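Local coordinates for protein putative aldehyde dehydrogenase AldY (Bacillus subtilis, PDB 4DNG) that probably oxidises aldehydes to carboxylates with NAD+ and may help protect the cell against stress from ethanol and related compounds, at residues 326-336 and 358-366. Numbering follows the deposited sequence.
Sequences VGPLINERQIE and RVGNVLTPY
R358 reaches from its hairpin strand to E332 in the first turn of helix 332-347. The bond from CA to CB points toward 326-336, and CG lies anti to the backbone N (chi1 165°), which starts an extended run to NE. CD passes I335 CG2 at 4.0 Å. NE turns back to its own hairpin, donating an almost straight bond to G360 O at 2.6 Å; G360 O lies 2° out of the guanidinium plane, so this bond, together with the salt bridge, helps hold the group's orientation. The tip meets the carboxylate end-on: NH1 bonds E332 OE1 at 3.0 Å, and NH2 bonds E332 OE2 at 2.8 Å. Both oxygens lie close to the guanidinium plane, whereas the nitrogens come from the syn sides but well out of the carboxylate plane, in keeping with a 41° twist between the two groups. I335 CD1 sits 3.8 Å above one face, offset toward the rim. A methionine in place of R358 would probably leave the E332 carboxylate without its charged mate and G360 O without this donor.

Beside the salt bridge, N361 O accepts from L329 N at 3.0 Å, tying the hairpin turn to the loop before the helix; N361 OD1 is held by Q32. L363 CD2 touches both L329 CD1 (3.9 Å) and I335 CG2, and L363 also packs on A338 and P385. N331 OD1 caps the helix by accepting from Q334 N. A two-residue hairpin with a type II' turn, V359 to V362, thus docks on an N-capped helix at the edge of the mixed sheet of the aldehyde dehydrogenase fold.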
loop_
_atom_site.group_PDB
_atom_site.type_symbol
_atom_site.label_atom_id
_atom_site.label_comp_id
_atom_site.label_asym_id
_atom_site.label_seq_id
_atom_site.Cartn_x
_atom_site.Cartn_y
_atom_site.Cartn_z
ATOM N N VAL A 326 -1.162 30.226 23.582
ATOM C CA VAL A 326 -2.353 30.035 22.793
ATOM C C VAL A 326 -2.508 31.231 21.858
ATOM O O VAL A 326 -2.824 32.347 22.297
ATOM C CB VAL A 326 -3.603 29.821 23.667
ATOM C CG1 VAL A 326 -4.747 29.290 22.830
ATOM C CG2 VAL A 326 -3.302 28.828 24.772
ATOM N N GLY A 327 -2.231 30.993 20.572
ATOM C CA GLY A 327 -2.428 31.998 19.549
ATOM C C GLY A 327 -3.725 31.741 18.798
ATOM O O GLY A 327 -4.585 30.973 19.250
ATOM N N PRO A 328 -3.863 32.361 17.621
ATOM C CA PRO A 328 -5.131 32.369 16.922
ATOM C C PRO A 328 -5.371 31.062 16.241
ATOM O O PRO A 328 -4.422 30.321 16.011
ATOM C CB PRO A 328 -4.959 33.489 15.880
ATOM C CG PRO A 328 -3.492 33.785 15.802
ATOM C CD PRO A 328 -2.777 32.984 16.839
ATOM N N LEU A 329 -6.627 30.756 15.934
ATOM C CA LEU A 329 -6.885 29.606 15.059
ATOM C C LEU A 329 -6.629 30.019 13.604
ATOM O O LEU A 329 -6.706 31.205 13.269
ATOM C CB LEU A 329 -8.298 29.048 15.248
ATOM C CG LEU A 329 -8.579 28.417 16.616
ATOM C CD1 LEU A 329 -9.935 27.720 16.623
ATOM C CD2 LEU A 329 -7.471 27.442 17.009
ATOM N N ILE A 330 -6.333 29.039 12.754
ATOM C CA ILE A 330 -5.905 29.278 11.381
ATOM C C ILE A 330 -6.803 30.241 10.570
ATOM O O ILE A 330 -6.302 31.057 9.812
ATOM C CB ILE A 330 -5.714 27.934 10.649
ATOM C CG1 ILE A 330 -5.188 28.115 9.206
ATOM C CG2 ILE A 330 -7.016 27.161 10.671
ATOM C CD1 ILE A 330 -3.866 28.859 9.086
ATOM N N ASN A 331 -8.115 30.145 10.747
ATOM C CA ASN A 331 -9.064 31.027 10.079
ATOM C C ASN A 331 -10.421 31.077 10.812
ATOM O O ASN A 331 -10.623 30.400 11.818
ATOM C CB ASN A 331 -9.261 30.582 8.619
ATOM C CG ASN A 331 -9.891 29.208 8.512
ATOM O OD1 ASN A 331 -10.873 28.911 9.185
ATOM N ND2 ASN A 331 -9.307 28.351 7.682
ATOM N N GLU A 332 -11.355 31.844 10.264
ATOM C CA GLU A 332 -12.683 32.044 10.848
ATOM C C GLU A 332 -13.580 30.805 10.788
ATOM O O GLU A 332 -14.393 30.598 11.689
ATOM C CB GLU A 332 -13.381 33.215 10.150
ATOM C CG GLU A 332 -14.779 33.542 10.646
ATOM C CD GLU A 332 -14.798 34.570 11.760
ATOM O OE1 GLU A 332 -13.996 35.533 11.718
ATOM O OE2 GLU A 332 -15.635 34.415 12.676
ATOM N N ARG A 333 -13.450 30.000 9.731
ATOM C CA ARG A 333 -14.247 28.785 9.624
ATOM C C ARG A 333 -13.919 27.799 10.751
ATOM O O ARG A 333 -14.800 27.059 11.196
ATOM C CB ARG A 333 -14.089 28.120 8.260
ATOM C CG ARG A 333 -15.137 28.531 7.232
ATOM C CD ARG A 333 -15.023 27.740 5.926
ATOM N NE ARG A 333 -13.878 28.153 5.104
ATOM C CZ ARG A 333 -12.827 27.385 4.795
ATOM N NH1 ARG A 333 -12.745 26.128 5.220
ATOM N NH2 ARG A 333 -11.852 27.877 4.043
ATOM N N GLN A 334 -12.665 27.806 11.212
ATOM C CA GLN A 334 -12.232 26.947 12.326
ATOM C C GLN A 334 -12.857 27.373 13.640
ATOM O O GLN A 334 -13.245 26.517 14.435
ATOM C CB GLN A 334 -10.712 26.952 12.486
ATOM C CG GLN A 334 -9.990 26.212 11.384
ATOM C CD GLN A 334 -10.257 24.731 11.417
ATOM O OE1 GLN A 334 -10.979 24.202 10.566
ATOM N NE2 GLN A 334 -9.691 24.046 12.414
ATOM N N ILE A 335 -12.946 28.686 13.870
ATOM C CA ILE A 335 -13.565 29.186 15.083
ATOM C C ILE A 335 -15.053 28.815 15.146
ATOM O O ILE A 335 -15.493 28.244 16.131
ATOM C CB ILE A 335 -13.348 30.694 15.285
ATOM C CG1 ILE A 335 -11.864 30.992 15.518
ATOM C CG2 ILE A 335 -14.119 31.171 16.500
ATOM C CD1 ILE A 335 -11.465 32.424 15.227
ATOM N N GLU A 336 -15.808 29.115 14.094
ATOM C CA GLU A 336 -17.244 28.797 14.051
ATOM C C GLU A 336 -17.442 27.294 14.290
ATOM O O GLU A 336 -18.337 26.886 15.032
ATOM C CB GLU A 336 -17.893 29.233 12.718
ATOM C CG GLU A 336 -17.550 30.640 12.228
ATOM C CD GLU A 336 -18.481 31.740 12.723
ATOM O OE1 GLU A 336 -19.396 31.465 13.535
ATOM O OE2 GLU A 336 -18.297 32.900 12.286
ATOM N N ARG A 358 -13.819 33.939 23.071
ATOM C CA ARG A 358 -13.276 34.366 21.786
ATOM C C ARG A 358 -12.761 35.792 21.862
ATOM O O ARG A 358 -13.546 36.725 22.022
ATOM C CB ARG A 358 -14.323 34.261 20.667
ATOM C CG ARG A 358 -13.912 35.023 19.413
ATOM C CD ARG A 358 -14.740 34.719 18.174
ATOM N NE ARG A 358 -14.045 35.212 16.987
ATOM C CZ ARG A 358 -14.467 35.082 15.731
ATOM N NH1 ARG A 358 -13.728 35.575 14.737
ATOM N NH2 ARG A 358 -15.611 34.454 15.457
ATOM N N VAL A 359 -11.448 35.955 21.734
ATOM C CA VAL A 359 -10.840 37.279 21.642
ATOM C C VAL A 359 -10.274 37.456 20.237
ATOM O O VAL A 359 -9.209 36.920 19.908
ATOM C CB VAL A 359 -9.716 37.493 22.685
ATOM C CG1 VAL A 359 -9.310 38.959 22.734
ATOM C CG2 VAL A 359 -10.151 37.023 24.062
ATOM N N GLY A 360 -10.982 38.214 19.409
ATOM C CA GLY A 360 -10.599 38.349 18.016
ATOM C C GLY A 360 -10.700 36.973 17.390
ATOM O O GLY A 360 -11.764 36.350 17.422
ATOM N N ASN A 361 -9.589 36.480 16.851
ATOM C CA ASN A 361 -9.581 35.159 16.234
ATOM C C ASN A 361 -8.872 34.089 17.096
ATOM O O ASN A 361 -8.602 32.961 16.638
ATOM C CB ASN A 361 -9.047 35.234 14.796
ATOM C CG ASN A 361 -9.710 36.345 13.985
ATOM O OD1 ASN A 361 -9.098 37.388 13.709
ATOM N ND2 ASN A 361 -10.972 36.132 13.611
ATOM N N VAL A 362 -8.597 34.458 18.349
ATOM C CA VAL A 362 -8.053 33.541 19.347
ATOM C C VAL A 362 -9.205 32.948 20.143
ATOM O O VAL A 362 -10.063 33.676 20.640
ATOM C CB VAL A 362 -7.127 34.277 20.356
ATOM C CG1 VAL A 362 -6.681 33.332 21.456
ATOM C CG2 VAL A 362 -5.907 34.899 19.667
ATOM N N LEU A 363 -9.252 31.634 20.277
ATOM C CA LEU A 363 -10.051 31.114 21.375
ATOM C C LEU A 363 -9.213 30.483 22.488
ATOM O O LEU A 363 -8.259 29.737 22.241
ATOM C CB LEU A 363 -11.270 30.291 20.928
ATOM C CG LEU A 363 -11.253 28.941 20.241
ATOM C CD1 LEU A 363 -11.272 27.822 21.266
ATOM C CD2 LEU A 363 -12.495 28.865 19.373
ATOM N N THR A 364 -9.567 30.869 23.714
ATOM C CA THR A 364 -8.852 30.506 24.918
ATOM C C THR A 364 -9.327 29.131 25.290
ATOM O O THR A 364 -10.465 28.782 24.972
ATOM C CB THR A 364 -9.195 31.455 26.064
ATOM O OG1 THR A 364 -10.615 31.481 26.214
ATOM C CG2 THR A 364 -8.675 32.879 25.774
ATOM N N PRO A 365 -8.464 28.353 25.970
ATOM C CA PRO A 365 -8.716 26.932 26.200
ATOM C C PRO A 365 -10.089 26.642 26.828
ATOM O O PRO A 365 -10.549 27.407 27.690
ATOM C CB PRO A 365 -7.592 26.517 27.163
ATOM C CG PRO A 365 -6.530 27.543 27.002
ATOM C CD PRO A 365 -7.210 28.813 26.603
ATOM N N TYR A 366 -10.729 25.560 26.374
ATOM C CA TYR A 366 -11.918 25.003 27.032
ATOM C C TYR A 366 -11.599 23.605 27.525
ATOM O O TYR A 366 -10.998 22.809 26.801
ATOM C CB TYR A 366 -13.113 24.907 26.077
ATOM C CG TYR A 366 -13.720 26.226 25.633
ATOM C CD1 TYR A 366 -13.035 27.084 24.757
ATOM C CD2 TYR A 366 -15.003 26.597 26.050
ATOM C CE1 TYR A 366 -13.600 28.283 24.335
ATOM C CE2 TYR A 366 -15.576 27.789 25.636
ATOM C CZ TYR A 366 -14.875 28.628 24.777
ATOM O OH TYR A 366 -15.447 29.815 24.374
#